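Local coordinates for protein prolyl endopeptidase (Myxococcus xanthus, PDB 2BKL) that probably hydrolyses peptide bonds on the carboxyl side of proline, and less readily alanine, in oligopeptides as a serine protease of the prolyl oligopeptidase family, at residues Val20-Arg25 with Leu559-Arg564; Asp500-Val505 with Gly535-Gly540; Ala541-Arg546 with Arg625-Ala630. All coordinates share one frame; numbering follows the deposited sequence.

Contact 1. Residues Val20-Arg25 with Leu559-Arg564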
loop_
_atom_site.group_PDB
_atom_site.type_symbol
_atom_site.label_atom_id
_atom_site.label_comp_id
_atom_site.label_asym_id
_atom_site.label_seq_id
_atom_site.Cartn_x
_atom_site.Cartn_y
_atom_site.Cartn_z
ATOM N N VAL A 20 12.647 5.205 -29.941
ATOM C CA VAL A 20 11.505 4.774 -29.125
ATOM C C VAL A 20 10.238 5.365 -29.724
ATOM O O VAL A 20 10.086 6.565 -29.763
ATOM C CB VAL A 20 11.656 5.234 -27.669
ATOM C CG1 VAL A 20 10.476 4.783 -26.802
ATOM C CG2 VAL A 20 12.957 4.723 -27.087
ATOM N N ALA A 21 9.318 4.508 -30.145
ATOM C CA ALA A 21 8.038 4.932 -30.700
ATOM C C ALA A 21 6.988 5.111 -29.604
ATOM O O ALA A 21 6.902 4.315 -28.664
ATOM C CB ALA A 21 7.566 3.937 -31.743
ATOM N N ASP A 22 6.154 6.133 -29.769
ATOM C CA ASP A 22 5.125 6.504 -28.803
ATOM C C ASP A 22 3.848 6.874 -29.577
ATOM O O ASP A 22 3.483 8.041 -29.664
ATOM C CB ASP A 22 5.624 7.646 -27.922
ATOM C CG ASP A 22 4.880 7.793 -26.611
ATOM O OD1 ASP A 22 3.705 7.345 -26.470
ATOM O OD2 ASP A 22 5.429 8.400 -25.669
ATOM N N PRO A 23 3.183 5.895 -30.166
ATOM C CA PRO A 23 2.055 6.199 -31.058
ATOM C C PRO A 23 0.901 6.914 -30.406
ATOM O O PRO A 23 0.175 7.652 -31.084
ATOM C CB PRO A 23 1.632 4.813 -31.580
ATOM C CG PRO A 23 2.243 3.845 -30.666
ATOM C CD PRO A 23 3.485 4.459 -30.114
ATOM N N TYR A 24 0.730 6.735 -29.102
ATOM C CA TYR A 24 -0.404 7.300 -28.390
ATOM C C TYR A 24 0.010 8.410 -27.416
ATOM O O TYR A 24 -0.710 8.718 -26.492
ATOM C CB TYR A 24 -1.185 6.170 -27.691
ATOM C CG TYR A 24 -1.638 5.153 -28.687
ATOM C CD1 TYR A 24 -2.575 5.467 -29.653
ATOM C CD2 TYR A 24 -1.053 3.892 -28.737
ATOM C CE1 TYR A 24 -2.971 4.542 -30.602
ATOM C CE2 TYR A 24 -1.426 2.969 -29.697
ATOM C CZ TYR A 24 -2.401 3.298 -30.627
ATOM O OH TYR A 24 -2.754 2.380 -31.591
ATOM N N ARG A 25 1.146 9.044 -27.686
ATOM C CA ARG A 25 1.600 10.227 -26.948
ATOM C C ARG A 25 0.491 11.260 -26.705
ATOM O O ARG A 25 0.422 11.869 -25.631
ATOM C CB ARG A 25 2.776 10.857 -27.685
ATOM C CG ARG A 25 3.264 12.193 -27.127
ATOM C CD ARG A 25 3.902 12.107 -25.771
ATOM N NE ARG A 25 5.072 11.275 -25.807
ATOM C CZ ARG A 25 6.253 11.611 -26.310
ATOM N NH1 ARG A 25 6.487 12.861 -26.705
ATOM N NH2 ARG A 25 7.239 10.727 -26.363
ATOM N N LEU A 559 1.370 1.516 -13.672
ATOM C CA LEU A 559 2.516 2.044 -14.410
ATOM C C LEU A 559 2.781 1.138 -15.592
ATOM O O LEU A 559 2.930 -0.074 -15.408
ATOM C CB LEU A 559 3.751 2.067 -13.501
ATOM C CG LEU A 559 3.709 3.067 -12.356
ATOM C CD1 LEU A 559 4.771 2.789 -11.313
ATOM C CD2 LEU A 559 3.827 4.499 -12.895
ATOM N N LEU A 560 2.860 1.698 -16.816
ATOM C CA LEU A 560 3.040 0.888 -18.026
ATOM C C LEU A 560 4.008 1.466 -19.055
ATOM O O LEU A 560 4.584 0.695 -19.807
ATOM C CB LEU A 560 1.689 0.525 -18.679
ATOM C CG LEU A 560 0.728 -0.260 -17.808
ATOM C CD1 LEU A 560 -0.695 -0.212 -18.299
ATOM C CD2 LEU A 560 1.164 -1.676 -17.636
ATOM N N ASP A 561 4.150 2.799 -19.148
ATOM C CA ASP A 561 5.216 3.401 -19.963
ATOM C C ASP A 561 6.376 3.715 -19.030
ATOM O O ASP A 561 6.370 4.727 -18.306
ATOM C CB ASP A 561 4.740 4.662 -20.694
ATOM C CG ASP A 561 5.808 5.303 -21.521
ATOM O OD1 ASP A 561 7.009 4.994 -21.320
ATOM O OD2 ASP A 561 5.502 6.165 -22.408
ATOM N N MET A 562 7.340 2.805 -18.980
ATOM C CA MET A 562 8.427 2.917 -18.007
ATOM C C MET A 562 9.573 3.774 -18.524
ATOM O O MET A 562 10.500 4.060 -17.802
ATOM C CB MET A 562 8.915 1.535 -17.577
ATOM C CG MET A 562 7.824 0.746 -16.899
ATOM S SD MET A 562 7.185 1.515 -15.388
ATOM C CE MET A 562 8.580 1.512 -14.362
ATOM N N VAL A 563 9.502 4.188 -19.788
ATOM C CA VAL A 563 10.452 5.137 -20.345
ATOM C C VAL A 563 10.092 6.560 -19.923
ATOM O O VAL A 563 10.962 7.423 -19.839
ATOM C CB VAL A 563 10.513 4.980 -21.883
ATOM C CG1 VAL A 563 11.402 6.038 -22.516
ATOM C CG2 VAL A 563 10.989 3.573 -22.244
ATOM N N ARG A 564 8.809 6.814 -19.664
ATOM C CA ARG A 564 8.342 8.161 -19.344
ATOM C C ARG A 564 7.696 8.315 -17.951
ATOM O O ARG A 564 7.277 9.393 -17.574
ATOM C CB ARG A 564 7.361 8.661 -20.395
ATOM C CG ARG A 564 7.982 8.832 -21.753
ATOM C CD ARG A 564 7.050 9.259 -22.852
ATOM N NE ARG A 564 6.354 10.515 -22.625
ATOM C CZ ARG A 564 6.893 11.735 -22.784
ATOM N NH1 ARG A 564 8.187 11.886 -23.067
ATOM N NH2 ARG A 564 6.114 12.805 -22.622
HETATM O O HOH W 1 7.213 6.432 -24.611
#

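Contact 2. Residues Asp500-Val505 with Gly535-Gly540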
loop_
_atom_site.group_PDB
_atom_site.type_symbol
_atom_site.label_atom_id
_atom_site.label_comp_id
_atom_site.label_asym_id
_atom_site.label_seq_id
_atom_site.Cartn_x
_atom_site.Cartn_y
_atom_site.Cartn_z
ATOM N N ASP A 500 18.056 -3.187 -11.956
ATOM C CA ASP A 500 18.425 -4.031 -13.085
ATOM C C ASP A 500 17.887 -5.454 -12.972
ATOM O O ASP A 500 17.894 -6.191 -13.956
ATOM C CB ASP A 500 19.954 -4.115 -13.190
ATOM C CG ASP A 500 20.610 -4.540 -11.878
ATOM O OD1 ASP A 500 20.570 -3.751 -10.893
ATOM O OD2 ASP A 500 21.168 -5.647 -11.701
ATOM N N LYS A 501 17.398 -5.831 -11.776
ATOM C CA LYS A 501 16.880 -7.171 -11.524
ATOM C C LYS A 501 15.366 -7.225 -11.519
ATOM O O LYS A 501 14.791 -8.253 -11.141
ATOM C CB LYS A 501 17.378 -7.707 -10.199
ATOM C CG LYS A 501 18.897 -7.627 -10.062
ATOM C CD LYS A 501 19.638 -8.697 -10.727
ATOM C CE LYS A 501 20.904 -9.032 -9.899
ATOM N NZ LYS A 501 21.758 -7.836 -9.625
ATOM N N LYS A 502 14.710 -6.168 -11.986
ATOM C CA LYS A 502 13.243 -6.172 -12.020
ATOM C C LYS A 502 12.648 -7.343 -12.791
ATOM O O LYS A 502 11.586 -7.865 -12.412
ATOM C CB LYS A 502 12.718 -4.841 -12.562
ATOM C CG LYS A 502 11.203 -4.667 -12.512
ATOM C CD LYS A 502 10.673 -4.640 -11.065
ATOM C CE LYS A 502 9.196 -4.316 -11.019
ATOM N NZ LYS A 502 8.680 -4.238 -9.609
ATOM N N GLN A 503 13.327 -7.778 -13.855
ATOM C CA GLN A 503 12.832 -8.878 -14.649
ATOM C C GLN A 503 12.654 -10.137 -13.812
ATOM O O GLN A 503 11.824 -10.991 -14.136
ATOM C CB GLN A 503 13.735 -9.162 -15.852
ATOM C CG GLN A 503 13.287 -10.285 -16.771
ATOM C CD GLN A 503 11.938 -10.053 -17.372
ATOM O OE1 GLN A 503 11.659 -8.938 -17.819
ATOM N NE2 GLN A 503 11.119 -11.112 -17.488
ATOM N N ASN A 504 13.437 -10.310 -12.743
ATOM C CA ASN A 504 13.234 -11.473 -11.869
ATOM C C ASN A 504 11.815 -11.547 -11.297
ATOM O O ASN A 504 11.277 -12.624 -11.086
ATOM C CB ASN A 504 14.191 -11.448 -10.702
ATOM C CG ASN A 504 15.647 -11.728 -11.076
ATOM O OD1 ASN A 504 15.959 -12.334 -12.099
ATOM N ND2 ASN A 504 16.556 -11.302 -10.207
ATOM N N VAL A 505 11.192 -10.400 -11.033
ATOM C CA VAL A 505 9.854 -10.361 -10.486
ATOM C C VAL A 505 8.900 -10.969 -11.501
ATOM O O VAL A 505 8.034 -11.786 -11.164
ATOM C CB VAL A 505 9.414 -8.917 -10.223
ATOM C CG1 VAL A 505 8.030 -8.858 -9.674
ATOM C CG2 VAL A 505 10.384 -8.251 -9.276
ATOM N N GLY A 535 1.880 -3.478 -9.220
ATOM C CA GLY A 535 1.257 -4.736 -9.639
ATOM C C GLY A 535 0.601 -4.620 -11.014
ATOM O O GLY A 535 0.375 -5.604 -11.707
ATOM N N GLY A 536 0.211 -3.400 -11.377
ATOM C CA GLY A 536 -0.304 -3.144 -12.704
ATOM C C GLY A 536 0.802 -3.296 -13.726
ATOM O O GLY A 536 0.615 -3.865 -14.769
ATOM N N LEU A 537 1.994 -2.759 -13.402
ATOM C CA LEU A 537 3.196 -2.981 -14.188
ATOM C C LEU A 537 3.437 -4.491 -14.331
ATOM O O LEU A 537 3.694 -4.987 -15.425
ATOM C CB LEU A 537 4.385 -2.294 -13.507
ATOM C CG LEU A 537 5.761 -2.664 -14.024
ATOM C CD1 LEU A 537 5.904 -2.316 -15.497
ATOM C CD2 LEU A 537 6.804 -1.970 -13.218
ATOM N N LEU A 538 3.355 -5.202 -13.198
ATOM C CA LEU A 538 3.540 -6.654 -13.194
ATOM C C LEU A 538 2.691 -7.358 -14.223
ATOM O O LEU A 538 3.195 -8.131 -15.042
ATOM C CB LEU A 538 3.229 -7.224 -11.821
ATOM C CG LEU A 538 3.152 -8.748 -11.740
ATOM C CD1 LEU A 538 4.515 -9.365 -12.009
ATOM C CD2 LEU A 538 2.647 -9.118 -10.362
ATOM N N VAL A 539 1.390 -7.107 -14.209
ATOM C CA VAL A 539 0.501 -7.841 -15.124
ATOM C C VAL A 539 0.625 -7.359 -16.568
ATOM O O VAL A 539 0.427 -8.142 -17.497
ATOM C CB VAL A 539 -0.977 -7.939 -14.635
ATOM C CG1 VAL A 539 -1.018 -8.627 -13.309
ATOM C CG2 VAL A 539 -1.662 -6.590 -14.580
ATOM N N GLY A 540 0.944 -6.083 -16.772
ATOM C CA GLY A 540 1.260 -5.605 -18.101
ATOM C C GLY A 540 2.489 -6.239 -18.704
ATOM O O GLY A 540 2.500 -6.596 -19.904
#

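Contact 3. Residues Ala541-Arg546 with Arg625-Ala630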
loop_
_atom_site.group_PDB
_atom_site.type_symbol
_atom_site.label_atom_id
_atom_site.label_comp_id
_atom_site.label_asym_id
_atom_site.label_seq_id
_atom_site.Cartn_x
_atom_site.Cartn_y
_atom_site.Cartn_z
ATOM N N ALA A 541 3.534 -6.421 -17.886
ATOM C CA ALA A 541 4.750 -7.105 -18.302
ATOM C C ALA A 541 4.446 -8.582 -18.591
ATOM O O ALA A 541 4.863 -9.134 -19.587
ATOM C CB ALA A 541 5.823 -6.946 -17.235
ATOM N N ALA A 542 3.664 -9.192 -17.718
ATOM C CA ALA A 542 3.362 -10.610 -17.869
ATOM C C ALA A 542 2.614 -10.826 -19.193
ATOM O O ALA A 542 2.954 -11.737 -19.950
ATOM C CB ALA A 542 2.557 -11.108 -16.702
ATOM N N MET A 543 1.618 -9.979 -19.492
ATOM C CA MET A 543 0.772 -10.219 -20.665
ATOM C C MET A 543 1.491 -9.884 -21.954
ATOM O O MET A 543 1.171 -10.454 -22.986
ATOM C CB MET A 543 -0.559 -9.500 -20.555
ATOM C CG MET A 543 -0.557 -8.075 -20.868
ATOM S SD MET A 543 -2.259 -7.381 -21.001
ATOM C CE MET A 543 -2.845 -7.768 -22.358
ATOM N N THR A 544 2.459 -8.963 -21.913
ATOM C CA THR A 544 3.218 -8.632 -23.119
ATOM C C THR A 544 4.352 -9.615 -23.380
ATOM O O THR A 544 4.725 -9.842 -24.538
ATOM C CB THR A 544 3.753 -7.176 -23.099
ATOM O OG1 THR A 544 4.442 -6.890 -21.886
ATOM C CG2 THR A 544 2.605 -6.133 -23.221
ATOM N N GLN A 545 4.921 -10.188 -22.325
ATOM C CA GLN A 545 6.012 -11.177 -22.465
ATOM C C GLN A 545 5.561 -12.580 -22.820
ATOM O O GLN A 545 6.169 -13.237 -23.673
ATOM C CB GLN A 545 6.846 -11.225 -21.175
ATOM C CG GLN A 545 7.593 -9.927 -20.936
ATOM C CD GLN A 545 8.505 -9.945 -19.737
ATOM O OE1 GLN A 545 8.474 -10.862 -18.910
ATOM N NE2 GLN A 545 9.331 -8.904 -19.622
ATOM N N ARG A 546 4.521 -13.054 -22.146
ATOM C CA ARG A 546 4.075 -14.433 -22.265
ATOM C C ARG A 546 2.563 -14.488 -22.294
ATOM O O ARG A 546 1.930 -15.093 -21.424
ATOM C CB ARG A 546 4.604 -15.272 -21.112
ATOM C CG ARG A 546 6.111 -15.323 -21.031
ATOM C CD ARG A 546 6.733 -16.290 -21.930
ATOM N NE ARG A 546 6.322 -17.685 -21.727
ATOM C CZ ARG A 546 6.693 -18.513 -20.740
ATOM N NH1 ARG A 546 7.490 -18.163 -19.745
ATOM N NH2 ARG A 546 6.243 -19.764 -20.771
ATOM N N ARG A 625 -4.424 4.669 -20.297
ATOM C CA ARG A 625 -4.983 5.101 -21.579
ATOM C C ARG A 625 -4.118 4.658 -22.747
ATOM O O ARG A 625 -4.615 4.096 -23.730
ATOM C CB ARG A 625 -5.130 6.622 -21.637
ATOM C CG ARG A 625 -6.042 7.251 -20.605
ATOM C CD ARG A 625 -6.495 8.696 -20.934
ATOM N NE ARG A 625 -5.436 9.687 -20.767
ATOM C CZ ARG A 625 -5.155 10.369 -19.661
ATOM N NH1 ARG A 625 -5.821 10.163 -18.547
ATOM N NH2 ARG A 625 -4.178 11.282 -19.666
ATOM N N LYS A 626 -2.833 4.936 -22.678
ATOM C CA LYS A 626 -1.937 4.568 -23.776
ATOM C C LYS A 626 -1.887 3.042 -23.980
ATOM O O LYS A 626 -1.859 2.562 -25.128
ATOM C CB LYS A 626 -0.545 5.124 -23.569
ATOM C CG LYS A 626 -0.461 6.657 -23.584
ATOM C CD LYS A 626 0.889 7.180 -24.033
ATOM C CE LYS A 626 2.030 6.715 -23.178
ATOM N NZ LYS A 626 3.325 7.391 -23.560
ATOM N N PHE A 627 -1.842 2.284 -22.883
ATOM C CA PHE A 627 -1.740 0.841 -22.998
ATOM C C PHE A 627 -3.010 0.258 -23.577
ATOM O O PHE A 627 -2.928 -0.602 -24.443
ATOM C CB PHE A 627 -1.394 0.219 -21.644
ATOM C CG PHE A 627 -1.047 -1.243 -21.704
ATOM C CD1 PHE A 627 0.190 -1.646 -22.173
ATOM C CD2 PHE A 627 -1.963 -2.222 -21.295
ATOM C CE1 PHE A 627 0.550 -2.978 -22.166
ATOM C CE2 PHE A 627 -1.621 -3.565 -21.323
ATOM C CZ PHE A 627 -0.386 -3.942 -21.774
ATOM N N VAL A 628 -4.182 0.699 -23.113
ATOM C CA VAL A 628 -5.447 0.158 -23.653
ATOM C C VAL A 628 -5.564 0.459 -25.139
ATOM O O VAL A 628 -5.997 -0.390 -25.926
ATOM C CB VAL A 628 -6.700 0.587 -22.869
ATOM C CG1 VAL A 628 -7.228 1.910 -23.283
ATOM C CG2 VAL A 628 -7.806 -0.479 -23.041
ATOM N N ALA A 629 -5.148 1.655 -25.555
ATOM C CA ALA A 629 -5.143 1.989 -26.964
ATOM C C ALA A 629 -4.257 1.060 -27.775
ATOM O O ALA A 629 -4.658 0.561 -28.820
ATOM C CB ALA A 629 -4.693 3.411 -27.162
ATOM N N ALA A 630 -3.082 0.750 -27.244
ATOM C CA ALA A 630 -2.141 -0.144 -27.923
ATOM C C ALA A 630 -2.713 -1.570 -28.056
ATOM O O ALA A 630 -2.586 -2.210 -29.086
ATOM C CB ALA A 630 -0.816 -0.147 -27.188
#

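Contact 1. Residues Val20-Arg25 with Leu559-Arg564
The guanidinium groups of Arg25 and Arg564 lie flat on one another, centres 3.6 Å apart and planes 14° from parallel, while the two side chains that carry them cross at about a right angle. Arg25 comes in by way of bends at chi2 (68°) and chi3 (62°), which fold its chain back toward Asp22.

Carboxylates around the stacked pair probably balance its charge. Arg25 grips Asp22 side-on through two nitrogens, both aimed at one oxygen: NE lies 2.9 Å and NH2 3.0 Å from OD2, reaching it from the same face of the carboxylate. Asp22 OD2 also sits 3.8 Å from Arg564 NE, a long salt bridge in which charge alone counts, since the oxygen is well out of the guanidinium plane. Arg564 NE has a nearer ally in Glu28, and Arg25 NH2 a second one in Asp13.

The acids face each other too, with Asp22 OD2 4.0 Å from Asp561 OD2. A water donates to both, weakly to Asp22, and Lys626 forms salt bridges with both carboxylates, which probably offsets their repulsion.

Asp22 opens a type I turn that leads on from strand 18-21, and its OD1 is hydrogen-bonded to the Tyr596 hydroxyl. The 559-564 loop, whose Leu559 lines the ligand pocket, follows strand 552-556 and runs on toward helix 575-578, with helices 584-593 and 622-632 packed alongside.

Contact 2. Residues Asp500-Val505 with Gly535-Gly540
Val505 and Leu538 mark the nearest approach of the two backbones, their CA atoms 7.8 Å apart where the first turn of helix 503-518 comes up to the early part of helix 534-545. Between them the methyl groups Val505 CG1 and Leu538 CD1 meet at 4.3 Å, an ordinary apolar contact. Leu538 has its CG anti to the backbone N (chi1 170°), and its branched end leans over to the valine. Phe506 and Phe509 of helix 503-518, with Leu483, pack on the same leucine.

In this alpha/beta-hydrolase fold helix 534-545 probably follows the nucleophile: Gly535 belongs to a GxSxG sequence consistent with a nucleophile elbow, and Ser533 just ahead of the helix lines the ligand pocket.

The second touch is made by the aliphatic part of a lysine. Lys502 bends at chi2 (65°) and then runs extended, which lays CE 4.0 Å from Leu537 CD2, the two side chains meeting at a slant. Its ammonium goes on past the leucine to hydrogen-bond Gly454 O and Asn534 OD1, and these partners hold the buried charged end in place. Tyr593 and Tyr578 press on both Lys502 and Leu537.

Contact 3. Residues Ala541-Arg546 with Arg625-Ala630
Phe627 points the rim of its ring at helix 534-545 and meets Met543 and Thr544 there, both of them lying near the ring plane. The sulfur of Met543 takes one side of the rim, SD standing 3.9 Å from CE2 of Phe627. Measured to the ring centroid, SD is 5.1 Å away and 88° off the normal, an edge-on Met-aromatic contact. The two side chains run antiparallel past one another.

Thr544 approaches from the opposite direction to the phenylalanine and sets its methyl at the neighbouring part of the rim, CG2 lying 3.9 Å from CE1 of Phe627. With chi1 at 51° its OG1 sits between the backbone N and the carbonyl carbon; the hydroxyl hydrogen-bonds the carbonyl of Gly540 one turn back, leaving the methyl for the ring. CZ of Phe627 is shared, 4.0 Å from both Met543 SD and Thr544 CG2.

The ring thus spans the gap between helices 534-545 and 622-632; within segments 541-546 and 625-630 the nearest CA atoms, those of Thr544 and Phe627, are 10.7 Å apart. Leu608 and Met610 of strand 607-613 also touch Phe627, placing it over the central sheet. With an alanine in place of Phe627, Met543 SD and the Thr544 methyl would probably lose their shared partner and a gap would open between the helices. No hydrogen bond or charge pair crosses this contact, so its cohesion rests on dispersion and the sulfur-aromatic interaction.

Overall arrangement
Contacts 2 and 3 are buried and mostly apolar, and both use helix 534-545: its early turns meet segment 500-505, at the start of helix 503-518, and its last turns meet helix 622-632. A probable hydrogen bond from Gln545 to Gln503 ties them together. Contact 1 is only partly buried and ionic, joining the N-terminal region to a loop of the catalytic domain far along the chain. Lys626 links it to contact 3, pairing with Asp22 and Asp561 from the same helix whose Phe627 packs on Leu560. Leu559 and Met562 also pack on Leu537, so the 559-564 loop touches both other contacts, apolar at its inner end and charged farther out.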